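Local coordinates for malonyl coenzyme A-acyl carrier protein transacylase (Helicobacter pylori, PDB 2H1Y) that probably transfers the malonyl group of malonyl-CoA to holo-acyl carrier protein, giving malonyl-ACP and free coenzyme A for fatty acid synthesis, at residues Q14-F19 / D275-F280; N49-D54 / K121-T126; E135-K140 / P212-M217; V146-S151 / G173-L178; C285-K290 / T301-D306. One frame throughout, in Å; residues are numbered along the deposited sequence.

How the contacts relate
The five contacts show how bonding follows position in a two-part fold. Contacts 1 and 5 belong to the larger, mixed sheet and touch each other through strands 279-283 and 301-304. Contact 1 is buried, a parallel backbone pairing with apolar packing, whereas contact 5 lies at the surface and relies on a lysine chain and a weak hydroxyl pair. Contact 4 is the antiparallel counterpart in the smaller sheet, with straight backbone bonds and valine-rich faces. Contacts 2 and 3, both partly buried, use different ends of helix 119-137, their centres about 22 Å apart; contact 2 meets by apolar packing, while contact 3, near the small sheet, adds a lysine end against an aromatic ring.

Contact 1. Residues Q14-F19 / D275-F280; sequences QYALLF and DRVDIF
Gln14 and Asp278 hold each other by two hydrogen bonds where the strands begin to pair. Asp278 OD2 accepts Gln14 N at 3.0 Å through its lone pair turned away from the other carboxylate oxygen, and the bond is bent to 136° at the hydrogen. In return Asp278 N reaches Gln14 O at 2.9 Å, almost straight. That carbonyl also receives a weak bond from Ile279 N. Further in, the pairing becomes parallel: Ala16 N lies in the carbonyl plane of Ile279 O, 3.1 Å away. CA-H...O contacts from Tyr15 CA to Ile279 O and from Phe280 CA to Ala16 O accompany these bonds.

Apolar contacts occupy both faces. On one, Tyr15 CB rests on Ile279 CG2 at 3.7 Å, while the phenol leads away to bond Lys96 N. On the other, Phe280 is met by Leu18 and Ala16, and by Val277 of its own segment. Leu18 crosses it at a slant, CD1 against Phe280 CB at 3.6 Å and CD2 against the ring atom CD2. Ala16 CB approaches the ring obliquely, and Val277 CG2 stands over one ring face, displaced toward the rim.

The chemistry therefore changes along the pair: a carboxylate fastens exposed Gln14, just ahead of strand 15-19, and beyond it backbone bonds and hydrocarbon join the two segments within the central sheet.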
# COMPACT_ATOMS: atom_id res chain seq x y z
N GLN A 14 -0.55 -18.79 -13.36
CA GLN A 14 -0.35 -18.60 -11.92
C GLN A 14 -0.23 -17.16 -11.58
O GLN A 14 0.24 -16.36 -12.40
CB GLN A 14 0.93 -19.26 -11.48
CG GLN A 14 0.83 -20.74 -11.39
CD GLN A 14 2.08 -21.29 -10.81
OE1 GLN A 14 3.18 -20.82 -11.12
NE2 GLN A 14 1.95 -22.29 -9.96
N TYR A 15 -0.60 -16.80 -10.36
CA TYR A 15 -0.83 -15.40 -10.06
C TYR A 15 -0.23 -14.88 -8.76
O TYR A 15 -0.02 -15.64 -7.80
CB TYR A 15 -2.34 -15.10 -10.13
CG TYR A 15 -3.17 -15.99 -9.26
CD1 TYR A 15 -3.52 -15.60 -7.97
CD2 TYR A 15 -3.64 -17.22 -9.73
CE1 TYR A 15 -4.30 -16.41 -7.15
CE2 TYR A 15 -4.43 -18.05 -8.91
CZ TYR A 15 -4.76 -17.64 -7.62
OH TYR A 15 -5.54 -18.46 -6.79
N ALA A 16 0.05 -13.58 -8.77
CA ALA A 16 0.40 -12.83 -7.56
C ALA A 16 -0.66 -11.76 -7.23
O ALA A 16 -1.43 -11.31 -8.09
CB ALA A 16 1.78 -12.21 -7.70
N LEU A 17 -0.70 -11.38 -5.96
CA LEU A 17 -1.65 -10.38 -5.47
C LEU A 17 -0.91 -9.07 -5.22
O LEU A 17 0.21 -9.08 -4.72
CB LEU A 17 -2.32 -10.86 -4.18
CG LEU A 17 -3.55 -11.78 -4.18
CD1 LEU A 17 -3.59 -12.76 -5.33
CD2 LEU A 17 -3.64 -12.53 -2.87
N LEU A 18 -1.54 -7.95 -5.58
CA LEU A 18 -0.96 -6.65 -5.32
C LEU A 18 -1.89 -5.82 -4.46
O LEU A 18 -3.09 -5.72 -4.77
CB LEU A 18 -0.66 -5.93 -6.64
CG LEU A 18 0.27 -6.59 -7.66
CD1 LEU A 18 0.22 -5.82 -8.96
CD2 LEU A 18 1.68 -6.61 -7.15
N PHE A 19 -1.34 -5.23 -3.41
CA PHE A 19 -2.09 -4.43 -2.46
C PHE A 19 -1.62 -2.95 -2.46
O PHE A 19 -0.46 -2.63 -2.06
CB PHE A 19 -2.00 -5.05 -1.06
CG PHE A 19 -2.75 -6.34 -0.93
CD1 PHE A 19 -2.13 -7.55 -1.20
CD2 PHE A 19 -4.11 -6.34 -0.57
CE1 PHE A 19 -2.84 -8.75 -1.11
CE2 PHE A 19 -4.83 -7.53 -0.47
CZ PHE A 19 -4.19 -8.75 -0.74
N ASP A 275 9.20 -13.13 -12.79
CA ASP A 275 9.35 -14.45 -13.41
C ASP A 275 8.52 -15.58 -12.78
O ASP A 275 8.22 -16.59 -13.44
CB ASP A 275 10.82 -14.85 -13.43
CG ASP A 275 11.67 -13.93 -14.31
OD1 ASP A 275 11.11 -12.97 -14.92
OD2 ASP A 275 12.90 -14.16 -14.40
N ARG A 276 8.12 -15.42 -11.52
CA ARG A 276 7.44 -16.51 -10.81
C ARG A 276 5.94 -16.58 -11.10
O ARG A 276 5.27 -17.50 -10.62
CB ARG A 276 7.69 -16.42 -9.29
CG ARG A 276 9.12 -16.00 -8.90
CD ARG A 276 9.16 -15.58 -7.44
NE ARG A 276 8.53 -16.58 -6.61
CZ ARG A 276 8.14 -16.39 -5.35
NH1 ARG A 276 8.31 -15.21 -4.77
NH2 ARG A 276 7.57 -17.39 -4.68
N VAL A 277 5.40 -15.63 -11.85
CA VAL A 277 3.95 -15.64 -12.17
C VAL A 277 3.63 -15.21 -13.62
O VAL A 277 4.49 -14.68 -14.31
CB VAL A 277 3.12 -14.75 -11.19
CG1 VAL A 277 3.25 -15.22 -9.76
CG2 VAL A 277 3.56 -13.33 -11.30
N ASP A 278 2.39 -15.42 -14.05
CA ASP A 278 1.93 -14.99 -15.38
C ASP A 278 1.06 -13.74 -15.35
O ASP A 278 0.83 -13.10 -16.39
CB ASP A 278 1.17 -16.13 -16.03
CG ASP A 278 1.97 -17.40 -16.05
OD1 ASP A 278 2.97 -17.44 -16.80
OD2 ASP A 278 1.63 -18.35 -15.30
N ILE A 279 0.59 -13.38 -14.16
CA ILE A 279 -0.42 -12.34 -14.04
C ILE A 279 -0.53 -11.83 -12.61
O ILE A 279 -0.19 -12.54 -11.66
CB ILE A 279 -1.80 -12.86 -14.54
CG1 ILE A 279 -2.78 -11.72 -14.74
CG2 ILE A 279 -2.35 -14.00 -13.63
CD1 ILE A 279 -3.86 -12.05 -15.77
N PHE A 280 -1.02 -10.60 -12.47
CA PHE A 280 -1.13 -9.95 -11.18
C PHE A 280 -2.58 -9.57 -10.94
O PHE A 280 -3.26 -9.18 -11.89
CB PHE A 280 -0.28 -8.67 -11.16
CG PHE A 280 1.20 -8.90 -11.10
CD1 PHE A 280 1.96 -8.96 -12.27
CD2 PHE A 280 1.86 -9.05 -9.87
CE1 PHE A 280 3.36 -9.18 -12.22
CE2 PHE A 280 3.24 -9.26 -9.80
CZ PHE A 280 3.99 -9.32 -10.98

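Contact 2. Residues N49-D54 / K121-T126; sequences NALKVD and KALKLT
Leu51 meets Leu123 at the centre of this helix-to-helix contact. From the last turn of helix 38-51, the Leu51 branches divide their work: CD2 lies against Leu123 O at 3.9 Å, and CD1 faces Leu123 CB at 4.2 Å. With CG held beside the backbone N (chi1 -73°), the isobutyl end of Leu51 is carried nearer to helix 119-137 than its CB alone would bring it. Ala50 adds a looser touch, its CB 4.4 Å from Leu123 CD1. On the outer side the extended chain of Lys124 passes Ala50, bringing CE to 4.1 Å from Ala50 O, so that methylene rather than ammonium meets the carbonyl.

The next shell is the helix end that presents these residues. Lys52 has a positive phi of 62° and is the C-prime residue of a Schellman motif, with Val53 N bonded back into the last turn and Lys52 N bonded weakly to Asn49 O. The same Asn49 O receives Lys52 NZ at 3.1 Å, the donor standing 41° out of the carbonyl plane. Lys52 NZ and Lys124 NZ are 6.0 Å apart, a separation at which like charges would probably disfavour closer approach.

Beyond the pair, Leu123 and Ala122 also pack on Tyr77 of helix 69-90, and Leu125 is turned to helix 218-228. With exposed Lys124 beside Ala50, helix 38-51 lies on the outer flank of helix 119-137, whose other sides are packed by helices 69-90, 105-116 and 218-228.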
# COMPACT_ATOMS: atom_id res chain seq x y z
N ASN A 49 -18.45 -0.10 13.17
CA ASN A 49 -18.41 -0.43 14.61
C ASN A 49 -17.01 -0.43 15.18
O ASN A 49 -16.76 0.19 16.21
CB ASN A 49 -19.03 -1.80 14.90
CG ASN A 49 -20.48 -1.90 14.49
OD1 ASN A 49 -21.17 -0.89 14.30
ND2 ASN A 49 -20.95 -3.13 14.34
N ALA A 50 -16.10 -1.16 14.52
CA ALA A 50 -14.73 -1.32 15.04
C ALA A 50 -14.03 0.03 15.18
O ALA A 50 -13.40 0.31 16.20
CB ALA A 50 -13.92 -2.27 14.17
N LEU A 51 -14.16 0.88 14.16
CA LEU A 51 -13.45 2.15 14.15
C LEU A 51 -14.26 3.25 14.81
O LEU A 51 -13.72 4.34 15.09
CB LEU A 51 -13.03 2.53 12.74
CG LEU A 51 -11.87 1.67 12.23
CD1 LEU A 51 -11.60 1.95 10.78
CD2 LEU A 51 -10.61 1.88 13.07
N LYS A 52 -15.54 2.95 15.07
CA LYS A 52 -16.40 3.87 15.81
C LYS A 52 -16.53 5.16 15.02
O LYS A 52 -16.51 6.24 15.60
CB LYS A 52 -15.84 4.15 17.21
CG LYS A 52 -16.46 3.31 18.33
CD LYS A 52 -15.79 1.96 18.54
CE LYS A 52 -16.69 1.04 19.38
NZ LYS A 52 -16.38 -0.41 19.24
N VAL A 53 -16.60 5.01 13.70
CA VAL A 53 -16.85 6.11 12.75
C VAL A 53 -17.69 5.50 11.64
O VAL A 53 -17.61 4.29 11.42
CB VAL A 53 -15.55 6.68 12.13
CG1 VAL A 53 -15.83 8.02 11.49
CG2 VAL A 53 -14.45 6.84 13.16
N ASP A 54 -18.51 6.30 10.95
CA ASP A 54 -19.32 5.77 9.86
C ASP A 54 -18.41 5.63 8.65
O ASP A 54 -17.88 6.63 8.15
CB ASP A 54 -20.54 6.64 9.51
CG ASP A 54 -21.38 6.06 8.34
OD1 ASP A 54 -22.63 6.19 8.36
OD2 ASP A 54 -20.80 5.46 7.41
N LYS A 121 -8.95 -6.39 13.82
CA LYS A 121 -7.60 -6.11 14.28
C LYS A 121 -6.76 -5.36 13.25
O LYS A 121 -5.94 -4.49 13.61
CB LYS A 121 -6.89 -7.39 14.72
CG LYS A 121 -7.22 -7.82 16.14
CD LYS A 121 -6.13 -8.74 16.69
CE LYS A 121 -6.53 -9.35 18.03
NZ LYS A 121 -7.46 -10.47 17.79
N ALA A 122 -6.95 -5.67 11.97
CA ALA A 122 -6.17 -5.00 10.93
C ALA A 122 -6.61 -3.55 10.73
O ALA A 122 -5.77 -2.66 10.57
CB ALA A 122 -6.24 -5.77 9.63
N LEU A 123 -7.92 -3.32 10.77
CA LEU A 123 -8.47 -1.96 10.72
C LEU A 123 -7.89 -1.12 11.85
O LEU A 123 -7.48 0.03 11.62
CB LEU A 123 -10.00 -1.98 10.83
CG LEU A 123 -10.82 -2.59 9.68
CD1 LEU A 123 -12.21 -2.98 10.15
CD2 LEU A 123 -10.92 -1.65 8.48
N LYS A 124 -7.84 -1.71 13.05
CA LYS A 124 -7.36 -1.00 14.23
C LYS A 124 -5.87 -0.73 14.13
O LYS A 124 -5.41 0.38 14.42
CB LYS A 124 -7.71 -1.76 15.51
CG LYS A 124 -9.10 -1.42 16.08
CD LYS A 124 -9.42 -2.25 17.34
CE LYS A 124 -10.37 -1.50 18.30
NZ LYS A 124 -10.72 -2.32 19.53
N LEU A 125 -5.12 -1.73 13.67
CA LEU A 125 -3.70 -1.52 13.43
C LEU A 125 -3.45 -0.44 12.35
O LEU A 125 -2.63 0.46 12.56
CB LEU A 125 -2.99 -2.82 13.07
CG LEU A 125 -1.49 -2.70 12.77
CD1 LEU A 125 -0.68 -2.60 14.05
CD2 LEU A 125 -1.02 -3.87 11.95
N THR A 126 -4.17 -0.52 11.22
CA THR A 126 -3.98 0.44 10.13
C THR A 126 -4.34 1.87 10.55
O THR A 126 -3.59 2.81 10.28
CB THR A 126 -4.71 0.04 8.81
OG1 THR A 126 -6.09 -0.22 9.07
CG2 THR A 126 -4.06 -1.20 8.17

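Contact 3. Residues E135-K140 / P212-M217; sequences EACANK and PFLEPM
Cys137 and Phe213 fit together as bump and hollow near the end of helix 119-137. The Cys137 sulfur enters the notch between two successive residues of the 3-10 turn: SG is 4.1 Å from Phe213 CB and also 4.1 Å from Leu214 CD1. It sits at the edge of the Phe213 ring, near the ring plane. The residue before it, Ala136, offers a smaller knob, its CB resting 3.7 Å from Phe213 O. Pro216 borders this knob more loosely, with Pro216 CB 4.5 Å from Ala136 CB.

Lys140 covers one face of the same ring. Its chain heads toward the phenylalanine as the phenylalanine heads toward it, and kinks at chi2 (-82°) and beyond steer its end onto the ring. CE lies over the face, displaced toward the rim, while Lys140 NZ comes to 3.4 Å from Phe213 CE2. Phe213 is thus bordered by sulfur at its edge and by the lysine chain over a face, with Ala142 and Val181 packing on it too.

One segment leads into strand 142-148 and the other follows strand 199-202, so the chain crosses here twice between the large alpha/beta part and the small ferredoxin-like part, as in other FabD enzymes.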
# COMPACT_ATOMS: atom_id res chain seq x y z
N GLU A 135 1.14 11.85 14.08
CA GLU A 135 1.69 12.35 15.35
C GLU A 135 3.20 12.55 15.27
O GLU A 135 3.70 13.59 15.68
CB GLU A 135 1.36 11.39 16.48
CG GLU A 135 -0.13 11.29 16.83
CD GLU A 135 -0.44 10.10 17.75
OE1 GLU A 135 0.50 9.34 18.13
OE2 GLU A 135 -1.63 9.92 18.08
N ALA A 136 3.90 11.56 14.72
CA ALA A 136 5.35 11.62 14.64
C ALA A 136 5.80 12.75 13.76
O ALA A 136 6.92 13.24 13.92
CB ALA A 136 5.92 10.32 14.12
N CYS A 137 4.94 13.18 12.83
CA CYS A 137 5.31 14.24 11.88
C CYS A 137 4.77 15.64 12.23
O CYS A 137 5.23 16.64 11.68
CB CYS A 137 4.93 13.85 10.44
SG CYS A 137 5.93 12.53 9.73
N ALA A 138 3.79 15.69 13.12
CA ALA A 138 3.22 16.94 13.62
C ALA A 138 4.30 17.95 13.94
O ALA A 138 5.35 17.59 14.49
CB ALA A 138 2.37 16.68 14.88
N ASN A 139 4.04 19.21 13.61
CA ASN A 139 4.94 20.31 13.93
C ASN A 139 6.37 20.05 13.41
O ASN A 139 7.35 20.25 14.13
CB ASN A 139 4.97 20.61 15.45
CG ASN A 139 3.58 20.55 16.11
OD1 ASN A 139 2.70 21.38 15.82
ND2 ASN A 139 3.39 19.58 17.01
N LYS A 140 6.47 19.56 12.18
CA LYS A 140 7.77 19.40 11.54
C LYS A 140 7.78 20.01 10.15
O LYS A 140 8.84 20.30 9.58
CB LYS A 140 8.16 17.93 11.50
CG LYS A 140 8.82 17.43 12.76
CD LYS A 140 10.31 17.79 12.77
CE LYS A 140 11.17 16.57 13.05
NZ LYS A 140 12.44 16.61 12.27
N PRO A 212 13.73 8.69 8.55
CA PRO A 212 13.90 8.86 10.00
C PRO A 212 12.76 9.56 10.76
O PRO A 212 12.61 9.32 11.96
CB PRO A 212 15.18 9.68 10.09
CG PRO A 212 15.98 9.18 8.93
CD PRO A 212 14.95 9.08 7.82
N PHE A 213 11.96 10.38 10.07
CA PHE A 213 10.82 11.08 10.71
C PHE A 213 9.89 10.10 11.38
O PHE A 213 9.07 10.49 12.20
CB PHE A 213 10.00 11.88 9.70
CG PHE A 213 10.58 13.25 9.38
CD1 PHE A 213 9.77 14.23 8.81
CD2 PHE A 213 11.91 13.56 9.65
CE1 PHE A 213 10.27 15.48 8.49
CE2 PHE A 213 12.42 14.82 9.34
CZ PHE A 213 11.60 15.78 8.75
N LEU A 214 10.00 8.84 11.02
CA LEU A 214 9.15 7.82 11.58
C LEU A 214 9.79 7.08 12.74
O LEU A 214 9.10 6.42 13.50
CB LEU A 214 8.67 6.86 10.50
CG LEU A 214 7.19 7.07 10.15
CD1 LEU A 214 6.84 8.53 10.02
CD2 LEU A 214 6.80 6.33 8.87
N GLU A 215 11.11 7.23 12.89
CA GLU A 215 11.87 6.62 14.00
C GLU A 215 11.10 6.61 15.31
O GLU A 215 10.95 5.55 15.92
CB GLU A 215 13.23 7.32 14.21
CG GLU A 215 14.45 6.38 14.20
CD GLU A 215 14.46 5.36 15.34
OE1 GLU A 215 14.60 5.75 16.53
OE2 GLU A 215 14.35 4.14 15.04
N PRO A 216 10.59 7.79 15.76
CA PRO A 216 9.87 7.78 17.04
C PRO A 216 8.90 6.63 17.19
O PRO A 216 8.88 6.01 18.24
CB PRO A 216 9.12 9.12 17.02
CG PRO A 216 10.00 10.02 16.24
CD PRO A 216 10.63 9.15 15.17
N MET A 217 8.12 6.32 16.15
CA MET A 217 6.98 5.40 16.26
C MET A 217 7.34 3.92 16.16
O MET A 217 6.45 3.07 16.41
CB MET A 217 5.89 5.74 15.21
CG MET A 217 6.13 5.19 13.78
SD MET A 217 4.81 5.52 12.56
CE MET A 217 3.68 4.16 12.87

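Contact 4. Residues V146-S151 / G173-L178; sequences VVLGVS and GMQVVL
Val147 and Val176 form the hydrogen-bonded pair at the tight centre of this antiparallel contact. Val147 N reaches Val176 O at 2.8 Å and Val176 N returns to Val147 O at 3.1 Å, both nearly straight. A third bond, Gly149 N to Met174 O at 2.8 Å, carries the pairing one step past the strands. Between these rungs, CA-H...O contacts run from Gln175 CA to Val147 O and from Leu148 CA to Met174 O.

The side chains close over both faces. On the face of Val147 and Val176, Val147 CG2 meets Leu178 CD1 at 3.7 Å, and helix 152-160 covers the layer through Leu155 and Cys159. On the other face, Gln175 CG sits between two neighbours, 3.8 Å from Val146 CG1 and 4.0 Å from Leu148 CD1. Its CG is anti to N (chi1 -163°), which projects the chain out from the strand on the Val146 and Leu148 face, and the amide oxygen OE1 is held by Asn171 ND2. Val146 and Val177 add a CG2-to-CG2 touch.

The solvent side is different in kind. Exposed Met174 leans over the turn formed by Gly149, Val150 and Ser151, and a bend at chi3 (76°) curls its CE round to 3.4 Å from Ser151 N. Gly149, with a phi of 96°, lets the chain turn out of the strand here.

Strands 142-148 and 175-179 are the middle pair of an antiparallel four-stranded sheet backed by helices, the ferredoxin-like subdomain of the FabD family.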
# COMPACT_ATOMS: atom_id res chain seq x y z
N VAL A 146 6.75 13.75 -5.29
CA VAL A 146 7.01 12.89 -6.46
C VAL A 146 7.96 13.57 -7.44
O VAL A 146 7.71 14.69 -7.87
CB VAL A 146 5.69 12.47 -7.19
CG1 VAL A 146 5.97 11.43 -8.24
CG2 VAL A 146 4.70 11.87 -6.25
N VAL A 147 9.05 12.90 -7.79
CA VAL A 147 9.93 13.35 -8.86
C VAL A 147 9.82 12.39 -10.05
O VAL A 147 9.69 11.20 -9.87
CB VAL A 147 11.42 13.44 -8.41
CG1 VAL A 147 12.24 14.21 -9.43
CG2 VAL A 147 11.55 14.12 -7.05
N LEU A 148 9.87 12.91 -11.27
CA LEU A 148 9.73 12.09 -12.46
C LEU A 148 10.88 12.29 -13.42
O LEU A 148 11.16 13.40 -13.85
CB LEU A 148 8.42 12.42 -13.17
CG LEU A 148 7.55 11.24 -13.59
CD1 LEU A 148 6.32 11.16 -12.65
CD2 LEU A 148 7.12 11.43 -15.04
N GLY A 149 11.56 11.20 -13.76
CA GLY A 149 12.59 11.24 -14.78
C GLY A 149 14.03 11.41 -14.35
O GLY A 149 14.93 11.46 -15.20
N VAL A 150 14.28 11.52 -13.05
CA VAL A 150 15.66 11.49 -12.55
C VAL A 150 16.00 10.09 -12.03
O VAL A 150 15.16 9.42 -11.40
CB VAL A 150 15.92 12.51 -11.44
CG1 VAL A 150 17.40 12.52 -11.07
CG2 VAL A 150 15.46 13.89 -11.87
N SER A 151 17.22 9.66 -12.32
CA SER A 151 17.70 8.32 -11.98
C SER A 151 17.59 7.99 -10.48
O SER A 151 17.82 8.84 -9.62
CB SER A 151 19.14 8.19 -12.42
OG SER A 151 19.59 6.86 -12.22
N GLY A 173 10.16 3.17 -13.42
CA GLY A 173 9.81 4.06 -14.53
C GLY A 173 10.28 5.44 -14.18
O GLY A 173 9.62 6.43 -14.50
N MET A 174 11.42 5.49 -13.47
CA MET A 174 12.04 6.74 -13.03
C MET A 174 11.10 7.63 -12.23
O MET A 174 11.15 8.86 -12.31
CB MET A 174 12.67 7.46 -14.23
CG MET A 174 13.72 6.56 -14.90
SD MET A 174 14.67 7.41 -16.15
CE MET A 174 15.77 8.40 -15.14
N GLN A 175 10.24 6.98 -11.45
CA GLN A 175 9.38 7.68 -10.51
C GLN A 175 9.88 7.45 -9.08
O GLN A 175 9.90 6.31 -8.61
CB GLN A 175 7.92 7.22 -10.64
CG GLN A 175 6.95 8.19 -9.98
CD GLN A 175 5.66 7.54 -9.51
OE1 GLN A 175 5.53 7.16 -8.33
NE2 GLN A 175 4.70 7.40 -10.42
N VAL A 176 10.28 8.52 -8.42
CA VAL A 176 10.84 8.44 -7.08
C VAL A 176 10.16 9.44 -6.15
O VAL A 176 10.04 10.62 -6.45
CB VAL A 176 12.40 8.60 -7.10
CG1 VAL A 176 13.00 8.67 -5.71
CG2 VAL A 176 13.05 7.43 -7.89
N VAL A 177 9.70 8.95 -5.01
CA VAL A 177 9.07 9.81 -4.03
C VAL A 177 10.08 10.14 -2.95
O VAL A 177 10.73 9.25 -2.41
CB VAL A 177 7.81 9.15 -3.44
CG1 VAL A 177 7.13 10.08 -2.43
CG2 VAL A 177 6.84 8.80 -4.55
N LEU A 178 10.24 11.44 -2.67
CA LEU A 178 11.16 11.91 -1.65
C LEU A 178 10.39 12.33 -0.41
O LEU A 178 9.23 12.72 -0.52
CB LEU A 178 12.04 13.05 -2.16
CG LEU A 178 12.82 12.82 -3.46
CD1 LEU A 178 13.54 14.10 -3.88
CD2 LEU A 178 13.78 11.63 -3.45

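Contact 5. Residues C285-K290 / T301-D306; sequences CGSVLK and TISVGD
The beta-alpha-beta crossover formed by strand 279-283, helix 288-294 and strand 301-304 is closed here, where Lys290 lies along Thr301. The two side chains run antiparallel alongside one another. Lys290 CG stands 3.7 Å from Thr301 CB, and the fully extended chain, begun with CG anti to the backbone N (chi1 -158°), then passes Thr301 O. NZ remains 3.9 Å from that oxygen, so it is hydrocarbon that meets the strand. Thr301 turns its own hydroxyl elsewhere, OG1 bonding to Asn293 ND2 on the same helix.

Nearer the start of the helix, Ser287 and Ser303 face each other through a weak hydrogen bond, OG to OG at 3.4 Å, in which the proton's owner is not settled. Ser303 CB also lies 3.8 Å from Gly286 O. Ser287 is the residue at the N-cap, yet its hydroxyl makes no capping bond; instead Glu282 of the preceding strand takes up the first turn, OE1 receiving Leu289 N and OE2 receiving Lys290 N. A carboxylate there would probably suit the positive end of the helix dipole.

At the far end the two backbones come close without a side chain on the strand side, Cys285 CA and Gly305 CA being 4.4 Å apart.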
# COMPACT_ATOMS: atom_id res chain seq x y z
N CYS A 285 -9.07 -0.68 -4.32
CA CYS A 285 -9.42 0.42 -5.19
C CYS A 285 -8.26 0.96 -6.04
O CYS A 285 -7.11 0.90 -5.63
CB CYS A 285 -10.03 1.55 -4.37
SG CYS A 285 -10.18 3.07 -5.31
N GLY A 286 -8.62 1.51 -7.20
CA GLY A 286 -7.71 2.24 -8.08
C GLY A 286 -6.98 1.33 -9.05
O GLY A 286 -7.26 0.13 -9.12
N SER A 287 -6.01 1.90 -9.76
CA SER A 287 -5.12 1.13 -10.62
C SER A 287 -3.67 1.62 -10.56
O SER A 287 -2.91 1.44 -11.52
CB SER A 287 -5.60 1.21 -12.06
OG SER A 287 -6.91 0.71 -12.13
N VAL A 288 -3.31 2.24 -9.43
CA VAL A 288 -1.95 2.71 -9.15
C VAL A 288 -0.86 1.66 -9.39
O VAL A 288 0.16 1.94 -10.03
CB VAL A 288 -1.83 3.26 -7.71
CG1 VAL A 288 -0.41 3.80 -7.44
CG2 VAL A 288 -2.96 4.33 -7.41
N LEU A 289 -1.07 0.44 -8.89
CA LEU A 289 -0.05 -0.59 -9.09
C LEU A 289 -0.13 -1.21 -10.50
O LEU A 289 0.90 -1.59 -11.08
CB LEU A 289 -0.10 -1.63 -7.98
CG LEU A 289 0.76 -1.48 -6.71
CD1 LEU A 289 0.93 -0.07 -6.18
CD2 LEU A 289 0.30 -2.42 -5.60
N LYS A 290 -1.33 -1.28 -11.08
CA LYS A 290 -1.44 -1.54 -12.52
C LYS A 290 -0.56 -0.59 -13.34
O LYS A 290 0.13 -1.03 -14.27
CB LYS A 290 -2.88 -1.39 -13.00
CG LYS A 290 -3.15 -2.13 -14.28
CD LYS A 290 -4.54 -1.85 -14.81
CE LYS A 290 -4.82 -2.78 -15.98
NZ LYS A 290 -6.13 -2.49 -16.61
N THR A 301 -2.16 -7.06 -15.28
CA THR A 301 -2.69 -6.80 -13.97
C THR A 301 -4.17 -6.51 -14.17
O THR A 301 -4.54 -5.49 -14.76
CB THR A 301 -2.02 -5.56 -13.29
OG1 THR A 301 -0.61 -5.79 -13.10
CG2 THR A 301 -2.64 -5.30 -11.93
N ILE A 302 -5.02 -7.41 -13.71
CA ILE A 302 -6.45 -7.12 -13.62
C ILE A 302 -6.66 -6.39 -12.31
O ILE A 302 -6.23 -6.88 -11.26
CB ILE A 302 -7.28 -8.42 -13.60
CG1 ILE A 302 -7.04 -9.21 -14.88
CG2 ILE A 302 -8.77 -8.11 -13.41
CD1 ILE A 302 -6.68 -10.61 -14.62
N SER A 303 -7.30 -5.23 -12.36
CA SER A 303 -7.59 -4.50 -11.14
C SER A 303 -8.96 -4.90 -10.64
O SER A 303 -9.91 -4.93 -11.38
CB SER A 303 -7.42 -2.97 -11.29
OG SER A 303 -7.84 -2.52 -12.57
N VAL A 304 -9.03 -5.25 -9.36
CA VAL A 304 -10.26 -5.73 -8.76
C VAL A 304 -10.68 -4.70 -7.70
O VAL A 304 -10.38 -4.85 -6.51
CB VAL A 304 -10.05 -7.11 -8.10
CG1 VAL A 304 -11.39 -7.70 -7.63
CG2 VAL A 304 -9.33 -8.07 -9.07
N GLY A 305 -11.34 -3.65 -8.16
CA GLY A 305 -11.88 -2.65 -7.24
C GLY A 305 -13.37 -2.47 -7.41
O GLY A 305 -14.01 -1.78 -6.61
N ASP A 306 -13.92 -3.15 -8.42
CA ASP A 306 -15.24 -2.91 -9.01
C ASP A 306 -15.91 -4.24 -9.04
O ASP A 306 -15.23 -5.26 -9.01
CB ASP A 306 -15.08 -2.53 -10.48
CG ASP A 306 -14.89 -1.06 -10.70
OD1 ASP A 306 -15.53 -0.25 -9.99
OD2 ASP A 306 -14.14 -0.70 -11.62